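PDB 3BJV: RmpA, which probably acts as the cytoplasmic IIA component of a phosphotransferase system for ascorbate, relaying phosphoryl groups as the sugar is taken up. Local coordinates for residues A[6-10]-A[77-82]; A[19-25]-A[85-91]. One frame throughout, in Å; residues are numbered along the deposited sequence.

Overall arrangement
The chain opens with helix 3-10, runs through strand 13-17 into helix 22-36, and, after helix 42-54 and strand 63-65, adds strands 79-85 and 88-90 to the sheet. Contact 1 closes the first long loop by bringing helix 3-10 onto strand 79-85. Contact 2 closes the second, setting the start of helix 22-36 against the end of that strand and strand 88-90. Because the segments alternate along the sequence, the two closures cross rather than nest. Their centres lie about 21 Å apart, on opposite sides of the chain's centre, yet both reach the same mixed sheet of this alpha/beta sandwich. Together they tie two early helices to successive strands of the sheet.

Contact 1 (A[6-10]-A[77-82]); sequences AFKEN and RDAFSL
Helix-on-sheet packing in an alpha/beta three-layer sandwich joins Ala6, Phe7 and Asn10 of helix 3-10 to strand 79-85, a strand with neighbours on both sides, 13-17 and 96-104. Alanine suits the place where the helix lies close to the strand: the CA atoms of Ala6 and Ala79 are 5.4 Å apart, and Ala6 CB meets the edge of the Phe80 ring at CD1 (3.6 Å), near the ring plane. Phe7 covers the next residues. With CG anti to its carbonyl carbon (chi1 -74°), its ring reaches along the strand, where CE1 lies against Phe80 CB at 3.9 Å and CZ against Leu82 CB at 3.7 Å. Leu142 and Val145 of helix 138-147 also touch this ring, while Phe80 continues toward helix 108-123, so large apolar residues fill the seam between helices and sheet. Ser81 turns away from helix 3-10, its hydroxyl bonding to the carbonyl of Ser29 in helix 22-36. At the polar end, Asn10 OD1 accepts from Ser36 OG; Arg77 NH2 comes within 2.9 Å of Asn10 OD1, but at an angle too poor for a hydrogen bond, with amide and guanidinium planes 18° apart. The other branch of the amide, Asn10 ND2, donates to Ala6 O at 2.9 Å, reaching that carbonyl from the face opposite to the one met by Asn10 N.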
# COMPACT_ATOMS: atom_id res chain seq x y z
N ALA A 6 10.19 12.96 9.53
CA ALA A 6 10.90 11.70 9.82
C ALA A 6 12.35 11.75 9.32
O ALA A 6 13.31 11.42 10.05
CB ALA A 6 10.16 10.51 9.20
N PHE A 7 12.52 12.13 8.06
CA PHE A 7 13.85 12.26 7.48
C PHE A 7 14.74 13.18 8.30
O PHE A 7 15.84 12.83 8.55
CB PHE A 7 13.78 12.81 6.06
CG PHE A 7 13.31 11.84 5.04
CD1 PHE A 7 13.39 10.46 5.26
CD2 PHE A 7 12.81 12.31 3.82
CE1 PHE A 7 12.97 9.58 4.32
CE2 PHE A 7 12.39 11.41 2.82
CZ PHE A 7 12.46 10.02 3.08
N LYS A 8 14.26 14.38 8.66
CA LYS A 8 15.04 15.33 9.44
C LYS A 8 15.37 14.82 10.83
O LYS A 8 16.52 14.82 11.23
CB LYS A 8 14.29 16.64 9.62
CG LYS A 8 13.86 17.33 8.37
CD LYS A 8 13.57 18.79 8.72
CE LYS A 8 12.36 19.39 7.98
NZ LYS A 8 12.06 20.78 8.48
N GLU A 9 14.34 14.40 11.57
CA GLU A 9 14.51 13.93 12.94
C GLU A 9 15.43 12.71 12.97
O GLU A 9 16.20 12.56 13.93
CB GLU A 9 13.18 13.49 13.54
CG GLU A 9 12.34 14.50 14.25
CD GLU A 9 10.96 13.87 14.68
OE1 GLU A 9 10.77 12.58 14.61
OE2 GLU A 9 10.06 14.68 15.06
N ASN A 10 15.30 11.79 12.00
CA ASN A 10 16.10 10.55 12.07
C ASN A 10 17.46 10.63 11.40
O ASN A 10 18.22 9.67 11.45
CB ASN A 10 15.32 9.37 11.55
CG ASN A 10 14.18 9.01 12.47
OD1 ASN A 10 14.40 8.41 13.48
ND2 ASN A 10 12.96 9.39 12.12
N ARG A 77 9.19 3.29 17.10
CA ARG A 77 8.38 4.38 16.64
C ARG A 77 8.37 4.48 15.12
O ARG A 77 9.24 3.89 14.45
CB ARG A 77 8.84 5.69 17.30
CG ARG A 77 10.20 6.11 16.91
CD ARG A 77 10.48 7.46 17.52
NE ARG A 77 11.43 8.20 16.69
CZ ARG A 77 12.73 8.29 16.98
NH1 ARG A 77 13.20 7.69 18.11
NH2 ARG A 77 13.52 9.00 16.17
N ASP A 78 7.35 5.19 14.61
CA ASP A 78 7.12 5.36 13.15
C ASP A 78 8.28 6.17 12.53
O ASP A 78 8.67 7.17 13.07
CB ASP A 78 5.79 6.06 12.89
CG ASP A 78 4.62 5.21 13.22
OD1 ASP A 78 4.46 4.09 12.65
OD2 ASP A 78 3.86 5.65 14.08
N ALA A 79 8.86 5.71 11.44
CA ALA A 79 10.02 6.45 10.86
C ALA A 79 10.27 5.92 9.50
O ALA A 79 9.76 4.84 9.17
CB ALA A 79 11.27 6.32 11.73
N PHE A 80 11.04 6.68 8.74
CA PHE A 80 11.44 6.36 7.40
C PHE A 80 12.91 6.68 7.23
O PHE A 80 13.41 7.57 7.89
CB PHE A 80 10.71 7.24 6.38
CG PHE A 80 9.23 7.15 6.41
CD1 PHE A 80 8.47 8.06 7.16
CD2 PHE A 80 8.55 6.21 5.63
CE1 PHE A 80 7.08 8.00 7.16
CE2 PHE A 80 7.12 6.17 5.60
CZ PHE A 80 6.41 7.06 6.35
N SER A 81 13.59 5.99 6.30
CA SER A 81 14.85 6.45 5.77
C SER A 81 14.85 6.42 4.21
O SER A 81 13.98 5.87 3.59
CB SER A 81 15.99 5.61 6.29
OG SER A 81 15.95 4.35 5.64
N LEU A 82 15.83 7.05 3.60
CA LEU A 82 15.98 7.03 2.19
C LEU A 82 17.47 6.95 1.90
O LEU A 82 18.28 7.77 2.39
CB LEU A 82 15.36 8.27 1.56
CG LEU A 82 15.19 8.22 0.04
CD1 LEU A 82 13.98 9.03 -0.29
CD2 LEU A 82 16.42 8.76 -0.69

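Contact 2 (A[19-25]-A[85-91]); sequences AKDWKEA and LTEPVTF
Thr90 O accepts a 2.7 Å hydrogen bond from a water that itself accepts from Trp22 N, so a single water bridges strand 88-90 to the first turn of helix 22-36. This is helix-on-sheet packing in an alpha/beta sandwich, made at a helix N terminus, where first-turn N-H groups lack acceptors within the helix. Asp21 is the N-cap: its OD1 accepts from Glu24 N at 2.8 Å, nearly straight at 175°, and the donor arrives almost along the carboxylate C-O axis. Aspartate is short enough to turn back to the N-H of Glu24, and its negative charge would probably interact favourably with the positive end of the helix dipole.

Beyond the cap, toward strand 88-90, the contact is apolar. Val89, beta-branched and well suited to a strand, faces the helix and spreads its two methyls: CG1 lies 3.6 Å from Asp21 O, while CG2 meets Ala25 CB one helical turn on. Ala19, two residues before the cap, places CB 3.7 Å from Leu85 CD2, and the same methyl also lies near Val89 CG1. Leu85 belongs to strand 79-85, before the chain turns its corner at Thr86 and Glu87.

At the Phe91 end of the strand segment the contact is aromatic. The Trp22 indole, which also touches Thr51 and Glu52 of helix 42-54, is inclined to the Phe91 ring by 38°. Its chi1 of 76° swings the indole so that Trp22 CE3 comes 3.9 Å from Phe91 CE2. Trp22 CB makes a CH-pi contact 3.7 Å from the centroid of the Phe91 ring, squarely over its face.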
# COMPACT_ATOMS: atom_id res chain seq x y z
N ALA A 19 26.63 -0.50 -2.49
CA ALA A 19 26.30 -1.77 -1.89
C ALA A 19 26.68 -2.84 -2.90
O ALA A 19 26.46 -2.66 -4.08
CB ALA A 19 24.81 -1.85 -1.59
N LYS A 20 27.24 -3.96 -2.45
CA LYS A 20 27.62 -5.00 -3.40
C LYS A 20 26.44 -5.89 -3.66
O LYS A 20 26.36 -6.53 -4.72
CB LYS A 20 28.81 -5.83 -2.90
CG LYS A 20 30.17 -5.15 -3.20
CD LYS A 20 31.29 -5.69 -2.32
CE LYS A 20 32.65 -5.18 -2.80
NZ LYS A 20 33.68 -5.61 -1.83
N ASP A 21 25.53 -5.96 -2.70
CA ASP A 21 24.42 -6.90 -2.90
C ASP A 21 23.19 -6.41 -2.18
O ASP A 21 23.21 -5.35 -1.53
CB ASP A 21 24.84 -8.33 -2.44
CG ASP A 21 25.15 -8.39 -0.96
OD1 ASP A 21 24.49 -7.72 -0.14
OD2 ASP A 21 26.06 -9.10 -0.58
N TRP A 22 22.13 -7.20 -2.28
CA TRP A 22 20.87 -6.82 -1.72
C TRP A 22 20.86 -6.74 -0.19
O TRP A 22 20.16 -5.86 0.38
CB TRP A 22 19.74 -7.67 -2.27
CG TRP A 22 19.62 -9.07 -1.74
CD1 TRP A 22 20.12 -10.20 -2.32
CD2 TRP A 22 18.96 -9.49 -0.52
NE1 TRP A 22 19.83 -11.29 -1.53
CE2 TRP A 22 19.11 -10.90 -0.43
CE3 TRP A 22 18.25 -8.81 0.50
CZ2 TRP A 22 18.56 -11.66 0.62
CZ3 TRP A 22 17.73 -9.57 1.56
CH2 TRP A 22 17.92 -10.99 1.62
N LYS A 23 21.63 -7.61 0.47
CA LYS A 23 21.64 -7.67 1.95
C LYS A 23 22.33 -6.44 2.49
O LYS A 23 21.90 -5.89 3.49
CB LYS A 23 22.34 -8.92 2.48
CG LYS A 23 21.74 -10.25 2.02
CD LYS A 23 22.23 -11.38 2.88
CE LYS A 23 21.56 -12.72 2.52
NZ LYS A 23 22.47 -13.55 1.65
N GLU A 24 23.41 -6.03 1.83
CA GLU A 24 24.07 -4.78 2.14
C GLU A 24 23.19 -3.56 1.89
O GLU A 24 23.15 -2.65 2.72
CB GLU A 24 25.38 -4.60 1.40
CG GLU A 24 25.90 -3.19 1.67
CD GLU A 24 27.39 -3.14 1.90
OE1 GLU A 24 28.13 -3.52 0.95
OE2 GLU A 24 27.78 -2.71 3.04
N ALA A 25 22.51 -3.53 0.77
CA ALA A 25 21.61 -2.42 0.42
C ALA A 25 20.58 -2.26 1.55
O ALA A 25 20.33 -1.18 2.05
CB ALA A 25 20.95 -2.71 -0.93
N LEU A 85 21.70 4.33 -4.12
CA LEU A 85 22.94 3.64 -4.51
C LEU A 85 23.57 4.25 -5.79
O LEU A 85 22.85 4.84 -6.64
CB LEU A 85 22.64 2.13 -4.76
CG LEU A 85 21.99 1.41 -3.58
CD1 LEU A 85 21.59 0.11 -4.00
CD2 LEU A 85 23.01 1.24 -2.45
N THR A 86 24.87 4.02 -5.98
CA THR A 86 25.55 4.51 -7.17
C THR A 86 25.35 3.57 -8.37
O THR A 86 25.40 4.01 -9.53
CB THR A 86 27.03 4.77 -6.90
OG1 THR A 86 27.63 3.61 -6.32
CG2 THR A 86 27.19 6.00 -5.92
N GLU A 87 25.11 2.28 -8.09
CA GLU A 87 24.71 1.28 -9.06
C GLU A 87 23.58 0.50 -8.45
O GLU A 87 23.58 0.31 -7.25
CB GLU A 87 25.85 0.32 -9.25
CG GLU A 87 26.93 0.96 -10.02
CD GLU A 87 28.27 0.50 -9.57
OE1 GLU A 87 28.49 -0.75 -9.62
OE2 GLU A 87 29.06 1.42 -9.15
N PRO A 88 22.63 0.03 -9.28
CA PRO A 88 21.63 -0.93 -8.83
C PRO A 88 22.19 -2.22 -8.25
O PRO A 88 23.33 -2.56 -8.52
CB PRO A 88 20.81 -1.22 -10.11
CG PRO A 88 21.63 -0.64 -11.25
CD PRO A 88 22.40 0.48 -10.66
N VAL A 89 21.42 -2.87 -7.37
CA VAL A 89 21.71 -4.20 -6.87
C VAL A 89 20.53 -5.04 -7.32
O VAL A 89 19.44 -4.48 -7.50
CB VAL A 89 21.81 -4.29 -5.27
CG1 VAL A 89 23.08 -3.69 -4.76
CG2 VAL A 89 20.61 -3.63 -4.57
N THR A 90 20.73 -6.35 -7.48
CA THR A 90 19.69 -7.26 -7.91
C THR A 90 19.12 -8.01 -6.72
O THR A 90 19.87 -8.63 -5.97
CB THR A 90 20.20 -8.24 -8.97
OG1 THR A 90 20.92 -7.53 -9.99
CG2 THR A 90 19.05 -8.97 -9.62
N PHE A 91 17.83 -7.92 -6.49
CA PHE A 91 17.18 -8.74 -5.44
C PHE A 91 16.89 -10.18 -5.89
O PHE A 91 17.07 -10.51 -7.07
CB PHE A 91 15.90 -8.05 -4.92
CG PHE A 91 16.16 -7.03 -3.84
CD1 PHE A 91 16.83 -5.84 -4.13
CD2 PHE A 91 15.79 -7.29 -2.52
CE1 PHE A 91 17.09 -4.89 -3.10
CE2 PHE A 91 16.03 -6.36 -1.51
CZ PHE A 91 16.69 -5.16 -1.79
O HOH W 1 22.26 -8.79 -4.82